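Local coordinates for Fe-regulated protein B (Neisseria meningitidis, PDB 4AIP), which transports iron across the outer membrane as a TonB-dependent beta-barrel receptor, probably taking up iron-loaded siderophores, at residues 182-187 with 206-211; 199-204 with 216-221; 266-271 with 309-314. All blocks are in the same frame, centred on the assembly; numbering follows the deposited sequence.

Interaction 1 of 3, residues 182-187 with 206-211; sequences DKNWGV and FGKEGN. With N8E (3,6,9,12,15-pentaoxatricosan-1-ol), chain F.
Phe206 lays its ring over the backbone of Gly186, its partner in an antiparallel hydrogen-bonded pair. Its CB points to the face on which Gly186, as a glycine, offers only backbone. With chi1 at 43°, CG is tucked between the backbone N and the carbonyl carbon, which swings the ring across to the other strand. CG sits 3.6 Å from Gly186 O; CD1 and CE1 approach the same oxygen, CE1 at 3.3 Å, and CD2 is also near it. Across the ring, CE2 lies 3.5 Å from Gly186 CA; at the tip, CZ reaches Gly186 C at 3.3 Å. The oxygen of Gly186 thus stands over the ring centre, while also accepting the Phe206 N-H at 3.2 Å. This is the aromatic rescue of a glycine familiar from antiparallel sheets. Toward the strand ends, Lys208 bends at chi3 and brings CE to 3.2 Å from Asn184 ND2. Glu209 N lies 3.0 Å from O24 of the detergent N8E, and the Glu209 carboxylate forms a salt bridge with Lys699 of the second subunit. The pair lies at the open end of hairpin 185-194/198-209, away from its turn, with Phe206 packed on Leu177 and Leu178 of helix 174-178 and on Leu215 of strand 212-223.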
loop_
_atom_site.group_PDB
_atom_site.type_symbol
_atom_site.label_atom_id
_atom_site.label_comp_id
_atom_site.label_asym_id
_atom_site.label_seq_id
_atom_site.Cartn_x
_atom_site.Cartn_y
_atom_site.Cartn_z
ATOM N N ASP B 182 24.143 23.846 2.842
ATOM C CA ASP B 182 24.774 24.774 3.818
ATOM C C ASP B 182 23.845 25.098 5.001
ATOM O O ASP B 182 23.712 26.240 5.411
ATOM C CB ASP B 182 25.249 26.077 3.132
ATOM C CG ASP B 182 26.316 25.851 2.012
ATOM O OD1 ASP B 182 26.695 24.691 1.699
ATOM O OD2 ASP B 182 26.775 26.862 1.425
ATOM N N LYS B 183 23.212 24.058 5.537
ATOM C CA LYS B 183 22.177 24.166 6.566
ATOM C C LYS B 183 21.989 22.832 7.306
ATOM O O LYS B 183 22.651 21.845 6.987
ATOM C CB LYS B 183 20.843 24.633 5.949
ATOM C CG LYS B 183 20.478 23.983 4.637
ATOM C CD LYS B 183 19.095 24.370 4.213
ATOM C CE LYS B 183 18.773 23.679 2.915
ATOM N NZ LYS B 183 17.472 23.010 2.999
ATOM N N ASN B 184 21.067 22.809 8.264
ATOM C CA ASN B 184 20.882 21.667 9.151
ATOM C C ASN B 184 19.728 20.683 8.859
ATOM O O ASN B 184 19.432 19.797 9.669
ATOM C CB ASN B 184 20.762 22.163 10.589
ATOM C CG ASN B 184 22.076 22.745 11.141
ATOM O OD1 ASN B 184 22.065 23.445 12.157
ATOM N ND2 ASN B 184 23.200 22.452 10.479
ATOM N N TRP B 185 19.074 20.846 7.719
ATOM C CA TRP B 185 18.061 19.914 7.284
ATOM C C TRP B 185 18.138 19.878 5.763
ATOM O O TRP B 185 18.826 20.699 5.171
ATOM C CB TRP B 185 16.667 20.366 7.730
ATOM C CG TRP B 185 16.335 21.693 7.131
ATOM C CD1 TRP B 185 16.723 22.926 7.593
ATOM C CD2 TRP B 185 15.598 21.927 5.927
ATOM N NE1 TRP B 185 16.250 23.902 6.765
ATOM C CE2 TRP B 185 15.568 23.336 5.726
ATOM C CE3 TRP B 185 14.968 21.077 4.976
ATOM C CZ2 TRP B 185 14.927 23.954 4.587
ATOM C CZ3 TRP B 185 14.326 21.669 3.859
ATOM C CH2 TRP B 185 14.299 23.116 3.685
ATOM N N GLY B 186 17.438 18.936 5.139
ATOM C CA GLY B 186 17.436 18.812 3.699
ATOM C C GLY B 186 16.514 17.729 3.219
ATOM O O GLY B 186 16.103 16.870 3.984
ATOM N N VAL B 187 16.162 17.805 1.942
ATOM C CA VAL B 187 15.328 16.803 1.273
ATOM C C VAL B 187 16.096 16.288 0.071
ATOM O O VAL B 187 16.863 17.031 -0.574
ATOM C CB VAL B 187 13.954 17.352 0.827
ATOM C CG1 VAL B 187 13.181 16.299 0.148
ATOM C CG2 VAL B 187 13.110 17.748 2.029
ATOM N N PHE B 206 15.976 14.573 6.201
ATOM C CA PHE B 206 17.047 14.376 7.162
ATOM C C PHE B 206 17.413 15.673 7.856
ATOM O O PHE B 206 17.214 16.760 7.326
ATOM C CB PHE B 206 18.272 13.792 6.439
ATOM C CG PHE B 206 18.551 14.430 5.116
ATOM C CD1 PHE B 206 17.931 13.967 3.957
ATOM C CD2 PHE B 206 19.416 15.526 5.022
ATOM C CE1 PHE B 206 18.172 14.580 2.734
ATOM C CE2 PHE B 206 19.684 16.117 3.792
ATOM C CZ PHE B 206 19.048 15.659 2.664
ATOM N N GLY B 207 17.968 15.582 9.044
ATOM C CA GLY B 207 18.391 16.798 9.707
ATOM C C GLY B 207 19.109 16.625 11.017
ATOM O O GLY B 207 19.440 15.528 11.411
ATOM N N LYS B 208 19.321 17.746 11.680
ATOM C CA LYS B 208 20.154 17.863 12.868
ATOM C C LYS B 208 19.664 19.068 13.786
ATOM O O LYS B 208 19.423 20.192 13.328
ATOM C CB LYS B 208 21.628 17.869 12.414
ATOM C CG LYS B 208 22.583 18.869 12.962
ATOM C CD LYS B 208 24.042 18.695 12.353
ATOM C CE LYS B 208 24.148 19.462 11.004
ATOM N NZ LYS B 208 25.587 19.683 10.457
ATOM N N GLU B 209 19.439 18.803 15.066
ATOM C CA GLU B 209 19.150 19.860 16.021
ATOM C C GLU B 209 19.826 19.614 17.371
ATOM O O GLU B 209 19.617 18.566 18.006
ATOM C CB GLU B 209 17.638 20.037 16.237
ATOM C CG GLU B 209 17.308 21.341 17.051
ATOM C CD GLU B 209 15.791 21.666 17.295
ATOM O OE1 GLU B 209 14.878 20.843 17.038
ATOM O OE2 GLU B 209 15.502 22.778 17.774
ATOM N N GLY B 210 20.615 20.583 17.830
ATOM C CA GLY B 210 21.428 20.370 19.035
ATOM C C GLY B 210 22.372 19.212 18.778
ATOM O O GLY B 210 23.122 19.210 17.782
ATOM N N ASN B 211 22.283 18.211 19.632
ATOM C CA ASN B 211 23.129 17.025 19.552
ATOM C C ASN B 211 22.503 15.834 18.889
ATOM O O ASN B 211 23.018 14.756 18.964
ATOM C CB ASN B 211 23.604 16.663 20.935
ATOM C CG ASN B 211 24.374 17.784 21.547
ATOM O OD1 ASN B 211 25.151 18.413 20.866
ATOM N ND2 ASN B 211 24.130 18.081 22.787
HETATM C C01 N8E F . 7.856 -0.515 8.463
HETATM C C02 N8E F . 9.354 -0.542 8.699
HETATM C C03 N8E F . 10.049 0.562 7.917
HETATM C C04 N8E F . 10.049 1.913 8.623
HETATM C C05 N8E F . 11.286 2.155 9.462
HETATM C C06 N8E F . 10.971 3.021 10.681
HETATM C C07 N8E F . 10.507 2.233 11.858
HETATM C C08 N8E F . 10.805 2.884 13.210
HETATM O O09 N8E F . 12.197 2.875 13.486
HETATM C C10 N8E F . 12.621 3.488 14.679
HETATM C C11 N8E F . 14.085 3.910 14.585
HETATM O O12 N8E F . 14.178 5.289 14.875
HETATM C C13 N8E F . 14.283 6.247 13.830
HETATM C C14 N8E F . 14.078 7.592 14.516
HETATM O O15 N8E F . 13.258 8.448 13.713
HETATM C C16 N8E F . 12.259 9.165 14.441
HETATM C C17 N8E F . 12.851 10.447 14.990
HETATM O O18 N8E F . 12.747 11.438 13.963
HETATM C C19 N8E F . 13.922 12.261 13.825
HETATM C C20 N8E F . 14.082 13.410 14.835
HETATM O O21 N8E F . 15.456 13.539 15.236
HETATM C C22 N8E F . 16.127 14.610 14.584
HETATM C C23 N8E F . 16.755 15.414 15.702
HETATM O O24 N8E F . 17.284 16.650 15.187
#

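Interaction 2 of 3, residues 199-204 with 216-221; sequences VSYGAS and FSYNRN
The Tyr201 ring has Arg220 CB over one face, 4.1 Å above the plane and offset toward the rim, while Tyr201 CE2 comes to the edge of the Tyr218 ring, 4.0 Å from Tyr218 CE2. The Tyr201 and Arg220 side chains run side by side in the same direction. Because Tyr201 CG sits between its backbone N and carbonyl carbon (chi1 54°), the phenol leans over the neighbouring strand. Arg220 is extended from CG to NE and follows it outward, so that its CD lies 3.2 Å from Tyr201 OH. Beyond CD, the guanidinium plane is turned 58° from the ring, and Arg220 NH1 gives the phenol oxygen a weak bond of 3.3 Å; the stronger partner is Asp247, which forms a salt bridge with Arg220 NE. On the other face of the sheet the side chains are small or polar. Ser204 OG donates weakly to Ser217 OG at 3.2 Å, and Asn221 OD1 lies 3.3 Å from Ser200 CB. The backbones are joined by reciprocal bonds at Tyr201/Arg220 and Ala203/Tyr218, the shortest being Arg220 N to Tyr201 O at 2.8 Å, nearly straight at 170°. Asn219 and Asn221 touch Ala142 and Thr83 in loops of the plug, so their face looks into the barrel: this is a regular antiparallel hairpin in the wall of a TonB-dependent transporter.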
loop_
_atom_site.group_PDB
_atom_site.type_symbol
_atom_site.label_atom_id
_atom_site.label_comp_id
_atom_site.label_asym_id
_atom_site.label_seq_id
_atom_site.Cartn_x
_atom_site.Cartn_y
_atom_site.Cartn_z
ATOM N N VAL B 199 10.659 1.435 -13.419
ATOM C CA VAL B 199 10.476 2.793 -12.984
ATOM C C VAL B 199 10.790 2.860 -11.468
ATOM O O VAL B 199 10.454 1.949 -10.705
ATOM C CB VAL B 199 9.054 3.287 -13.461
ATOM C CG1 VAL B 199 8.003 3.208 -12.375
ATOM C CG2 VAL B 199 9.134 4.677 -14.104
ATOM N N SER B 200 11.512 3.885 -11.041
ATOM C CA SER B 200 11.945 3.955 -9.654
ATOM C C SER B 200 11.886 5.391 -9.094
ATOM O O SER B 200 11.966 6.362 -9.853
ATOM C CB SER B 200 13.338 3.322 -9.510
ATOM O OG SER B 200 14.361 4.258 -9.776
ATOM N N TYR B 201 11.718 5.537 -7.784
ATOM C CA TYR B 201 11.725 6.874 -7.146
ATOM C C TYR B 201 11.965 6.707 -5.669
ATOM O O TYR B 201 11.887 5.622 -5.136
ATOM C CB TYR B 201 10.408 7.651 -7.357
ATOM C CG TYR B 201 9.194 6.855 -6.926
ATOM C CD1 TYR B 201 8.556 5.956 -7.827
ATOM C CD2 TYR B 201 8.683 6.974 -5.626
ATOM C CE1 TYR B 201 7.455 5.210 -7.448
ATOM C CE2 TYR B 201 7.561 6.224 -5.233
ATOM C CZ TYR B 201 6.966 5.338 -6.154
ATOM O OH TYR B 201 5.870 4.576 -5.786
ATOM N N GLY B 202 12.259 7.791 -5.003
ATOM C CA GLY B 202 12.449 7.750 -3.598
ATOM C C GLY B 202 12.525 9.139 -3.055
ATOM O O GLY B 202 12.646 10.118 -3.795
ATOM N N ALA B 203 12.468 9.223 -1.753
ATOM C CA ALA B 203 12.606 10.478 -1.123
ATOM C C ALA B 203 13.206 10.217 0.209
ATOM O O ALA B 203 13.158 9.119 0.763
ATOM C CB ALA B 203 11.249 11.188 -0.988
ATOM N N SER B 204 13.764 11.271 0.743
ATOM C CA SER B 204 14.514 11.190 1.941
ATOM C C SER B 204 14.505 12.562 2.581
ATOM O O SER B 204 14.666 13.572 1.926
ATOM C CB SER B 204 15.913 10.710 1.578
ATOM O OG SER B 204 16.802 11.116 2.542
ATOM N N PHE B 216 14.772 9.778 7.364
ATOM C CA PHE B 216 13.879 8.795 6.827
ATOM C C PHE B 216 14.048 8.750 5.314
ATOM O O PHE B 216 13.924 9.792 4.678
ATOM C CB PHE B 216 12.421 9.117 7.151
ATOM C CG PHE B 216 11.452 7.985 6.784
ATOM C CD1 PHE B 216 11.319 6.880 7.611
ATOM C CD2 PHE B 216 10.692 8.030 5.599
ATOM C CE1 PHE B 216 10.458 5.805 7.284
ATOM C CE2 PHE B 216 9.805 6.970 5.278
ATOM C CZ PHE B 216 9.699 5.868 6.120
ATOM N N SER B 217 14.290 7.558 4.760
ATOM C CA SER B 217 14.340 7.320 3.332
ATOM C C SER B 217 13.413 6.222 3.005
ATOM O O SER B 217 13.417 5.173 3.688
ATOM C CB SER B 217 15.709 6.879 2.931
ATOM O OG SER B 217 16.563 7.963 3.197
ATOM N N TYR B 218 12.592 6.500 1.995
ATOM C CA TYR B 218 11.783 5.562 1.314
ATOM C C TYR B 218 12.314 5.420 -0.158
ATOM O O TYR B 218 12.541 6.472 -0.817
ATOM C CB TYR B 218 10.327 6.052 1.310
ATOM C CG TYR B 218 9.439 5.157 0.460
ATOM C CD1 TYR B 218 9.213 3.815 0.842
ATOM C CD2 TYR B 218 8.869 5.608 -0.738
ATOM C CE1 TYR B 218 8.399 2.954 0.046
ATOM C CE2 TYR B 218 8.042 4.743 -1.533
ATOM C CZ TYR B 218 7.822 3.440 -1.117
ATOM O OH TYR B 218 7.050 2.568 -1.844
ATOM N N ASN B 219 12.458 4.182 -0.646
ATOM C CA ASN B 219 12.826 3.944 -2.024
ATOM C C ASN B 219 11.979 2.881 -2.673
ATOM O O ASN B 219 11.696 1.809 -2.077
ATOM C CB ASN B 219 14.297 3.550 -2.155
ATOM C CG ASN B 219 15.197 4.447 -1.328
ATOM O OD1 ASN B 219 15.501 5.589 -1.721
ATOM N ND2 ASN B 219 15.582 3.953 -0.109
ATOM N N ARG B 220 11.602 3.134 -3.914
ATOM C CA ARG B 220 10.866 2.098 -4.610
ATOM C C ARG B 220 11.381 1.901 -6.008
ATOM O O ARG B 220 11.731 2.889 -6.676
ATOM C CB ARG B 220 9.408 2.422 -4.611
ATOM C CG ARG B 220 8.592 1.266 -5.046
ATOM C CD ARG B 220 7.108 1.649 -5.231
ATOM N NE ARG B 220 6.495 0.668 -6.107
ATOM C CZ ARG B 220 5.221 0.688 -6.462
ATOM N NH1 ARG B 220 4.395 1.624 -6.014
ATOM N NH2 ARG B 220 4.767 -0.278 -7.231
ATOM N N ASN B 221 11.446 0.632 -6.432
ATOM C CA ASN B 221 11.893 0.259 -7.797
ATOM C C ASN B 221 10.905 -0.740 -8.317
ATOM O O ASN B 221 10.949 -1.911 -7.888
ATOM C CB ASN B 221 13.278 -0.392 -7.749
ATOM C CG ASN B 221 13.882 -0.546 -9.123
ATOM O OD1 ASN B 221 13.418 0.078 -10.079
ATOM N ND2 ASN B 221 14.902 -1.395 -9.252
#

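Interaction 3 of 3, residues 266-271 with 309-314; sequences IVLSHM and SNTNLA. With N8E (3,6,9,12,15-pentaoxatricosan-1-ol), chain F.
His270 ND1 and Thr311 OG1 share a hydrogen bond of 2.8 Å, at 162°, across a non-hydrogen-bonded pair; either atom may be the donor. The hydroxyl comes to the imidazole at its edge, near the ring plane. Another part of that edge meets the alkyl tail of the detergent N8E, with C05 at 3.3 Å from His270 CD2, and His270 NE2 is buried with no polar partner in the model. Two torsions set up the bond: His270 CG is anti to its backbone N (chi1 178°), and Thr311 OG1 lies beside its own N, turned toward the ring. Further along the same face, Leu313 CD1 crosses to Ile266 CG2 at 3.6 Å and to Leu268 CG. The opposite face carries Ser269, Met271, Asn310 and Asn312; here Met271 CE touches Asn310 CB at 3.6 Å. Water 1 donates to both Val267 O and Asn312 O, and water 2 joins Asn310 O to Ser269 OG, the latter contact doubtfully short. Strands 264-276 and 302-318 are flanked in the barrel by 246-259 and 325-339. Met271 and Asn310 touch Leu143 and Ala124 of the plug inside, whereas Leu268, His270 and Thr311 pack against the second subunit.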
loop_
_atom_site.group_PDB
_atom_site.type_symbol
_atom_site.label_atom_id
_atom_site.label_comp_id
_atom_site.label_asym_id
_atom_site.label_seq_id
_atom_site.Cartn_x
_atom_site.Cartn_y
_atom_site.Cartn_z
ATOM N N ILE B 266 25.584 7.565 19.673
ATOM C CA ILE B 266 24.628 6.449 19.694
ATOM C C ILE B 266 23.724 6.651 18.504
ATOM O O ILE B 266 23.253 7.741 18.293
ATOM C CB ILE B 266 23.800 6.369 20.981
ATOM C CG1 ILE B 266 24.682 5.958 22.134
ATOM C CG2 ILE B 266 22.742 5.305 20.901
ATOM C CD1 ILE B 266 24.587 6.872 23.359
ATOM N N VAL B 267 23.460 5.587 17.753
ATOM C CA VAL B 267 22.596 5.641 16.611
ATOM C C VAL B 267 21.559 4.536 16.682
ATOM O O VAL B 267 21.879 3.373 16.950
ATOM C CB VAL B 267 23.421 5.501 15.309
ATOM C CG1 VAL B 267 22.504 5.547 14.112
ATOM C CG2 VAL B 267 24.381 6.645 15.207
ATOM N N LEU B 268 20.311 4.877 16.456
ATOM C CA LEU B 268 19.302 3.831 16.402
ATOM C C LEU B 268 18.672 3.843 15.019
ATOM O O LEU B 268 18.256 4.940 14.518
ATOM C CB LEU B 268 18.231 4.113 17.434
ATOM C CG LEU B 268 17.822 3.023 18.390
ATOM C CD1 LEU B 268 16.498 3.502 18.988
ATOM C CD2 LEU B 268 17.619 1.660 17.798
ATOM N N SER B 269 18.499 2.636 14.482
ATOM C CA SER B 269 18.332 2.457 13.073
ATOM C C SER B 269 17.277 1.376 12.814
ATOM O O SER B 269 17.320 0.341 13.498
ATOM C CB SER B 269 19.700 2.024 12.587
ATOM O OG SER B 269 19.678 1.498 11.292
ATOM N N HIS B 270 16.322 1.585 11.896
ATOM C CA HIS B 270 15.528 0.449 11.439
ATOM C C HIS B 270 15.543 0.429 9.936
ATOM O O HIS B 270 15.280 1.478 9.326
ATOM C CB HIS B 270 14.082 0.434 11.953
ATOM C CG HIS B 270 13.283 -0.715 11.418
ATOM N ND1 HIS B 270 13.280 -1.948 12.019
ATOM C CD2 HIS B 270 12.497 -0.836 10.322
ATOM C CE1 HIS B 270 12.512 -2.777 11.340
ATOM N NE2 HIS B 270 12.047 -2.134 10.286
ATOM N N MET B 271 15.843 -0.732 9.349
ATOM C CA MET B 271 15.845 -0.841 7.926
ATOM C C MET B 271 14.905 -1.927 7.458
ATOM O O MET B 271 14.776 -2.968 8.109
ATOM C CB MET B 271 17.228 -1.118 7.439
ATOM C CG MET B 271 17.179 -1.932 6.219
ATOM S SD MET B 271 18.716 -2.503 5.584
ATOM C CE MET B 271 19.227 -3.786 6.651
ATOM N N SER B 309 14.982 -7.116 7.370
ATOM C CA SER B 309 14.747 -6.000 8.238
ATOM C C SER B 309 15.762 -6.084 9.312
ATOM O O SER B 309 16.135 -7.161 9.812
ATOM C CB SER B 309 13.373 -6.006 8.918
ATOM O OG SER B 309 12.371 -6.595 8.140
ATOM N N ASN B 310 16.140 -4.921 9.768
ATOM C CA ASN B 310 17.124 -4.861 10.767
ATOM C C ASN B 310 16.828 -3.664 11.636
ATOM O O ASN B 310 16.772 -2.532 11.127
ATOM C CB ASN B 310 18.487 -4.650 10.095
ATOM C CG ASN B 310 19.635 -4.867 11.072
ATOM O OD1 ASN B 310 19.457 -5.595 12.059
ATOM N ND2 ASN B 310 20.800 -4.227 10.825
ATOM N N THR B 311 16.618 -3.910 12.927
ATOM C CA THR B 311 16.745 -2.820 13.898
ATOM C C THR B 311 18.089 -2.957 14.605
ATOM O O THR B 311 18.428 -4.042 15.078
ATOM C CB THR B 311 15.636 -2.835 14.977
ATOM O OG1 THR B 311 14.351 -3.045 14.387
ATOM C CG2 THR B 311 15.596 -1.550 15.673
ATOM N N ASN B 312 18.832 -1.857 14.656
ATOM C CA ASN B 312 20.232 -1.849 15.053
ATOM C C ASN B 312 20.503 -0.726 16.017
ATOM O O ASN B 312 20.154 0.420 15.722
ATOM C CB ASN B 312 21.115 -1.599 13.826
ATOM C CG ASN B 312 22.631 -1.734 14.161
ATOM O OD1 ASN B 312 23.113 -2.838 14.412
ATOM N ND2 ASN B 312 23.358 -0.636 14.173
ATOM N N LEU B 313 21.142 -1.035 17.150
ATOM C CA LEU B 313 21.631 -0.006 18.049
ATOM C C LEU B 313 23.144 -0.006 17.975
ATOM O O LEU B 313 23.771 -1.076 18.120
ATOM C CB LEU B 313 21.232 -0.293 19.469
ATOM C CG LEU B 313 21.702 0.746 20.518
ATOM C CD1 LEU B 313 21.085 2.125 20.331
ATOM C CD2 LEU B 313 21.293 0.230 21.921
ATOM N N ALA B 314 23.741 1.160 17.799
ATOM C CA ALA B 314 25.144 1.223 17.594
ATOM C C ALA B 314 25.693 2.294 18.411
ATOM O O ALA B 314 25.125 3.414 18.467
ATOM C CB ALA B 314 25.490 1.563 16.049
HETATM C C01 N8E F . 7.856 -0.515 8.463
HETATM C C02 N8E F . 9.354 -0.542 8.699
HETATM C C03 N8E F . 10.049 0.562 7.917
HETATM C C04 N8E F . 10.049 1.913 8.623
HETATM C C05 N8E F . 11.286 2.155 9.462
HETATM C C06 N8E F . 10.971 3.021 10.681
HETATM C C07 N8E F . 10.507 2.233 11.858
HETATM C C08 N8E F . 10.805 2.884 13.210
HETATM O O09 N8E F . 12.197 2.875 13.486
HETATM C C10 N8E F . 12.621 3.488 14.679
HETATM C C11 N8E F . 14.085 3.910 14.585
HETATM O O12 N8E F . 14.178 5.289 14.875
HETATM C C13 N8E F . 14.283 6.247 13.830
HETATM C C14 N8E F . 14.078 7.592 14.516
HETATM O O15 N8E F . 13.258 8.448 13.713
HETATM C C16 N8E F . 12.259 9.165 14.441
HETATM C C17 N8E F . 12.851 10.447 14.990
HETATM O O18 N8E F . 12.747 11.438 13.963
HETATM C C19 N8E F . 13.922 12.261 13.825
HETATM C C20 N8E F . 14.082 13.410 14.835
HETATM O O21 N8E F . 15.456 13.539 15.236
HETATM C C22 N8E F . 16.127 14.610 14.584
HETATM C C23 N8E F . 16.755 15.414 15.702
HETATM O O24 N8E F . 17.284 16.650 15.187
HETATM O O HOH W 1 22.164 1.803 14.329
HETATM O O HOH W 2 18.903 -0.903 10.952
#

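Overall arrangement
All three contacts are antiparallel strand pairs in a run of neighbouring strands of the barrel wall, their centres 19 to 20 Å apart. Interactions 1 and 2 share strand 198-209 and touch directly, Val187 CG1 lying 3.6 Å from Ser204 O. Interaction 3 stands about 7 Å, nearest atoms, from each of the others. The detergent N8E bridges that separation: its hydroxyl end is at interaction 1, its alkyl tail at interaction 3, and the side chain of Phe216 in interaction 2 is about 4 Å from it. Subunits meet here too, since Val199 of interaction 2 packs on His270 of the third subunit. Arg276, which binds L-glutamate in another structure, is about 7 Å from Arg220, side chain to side chain.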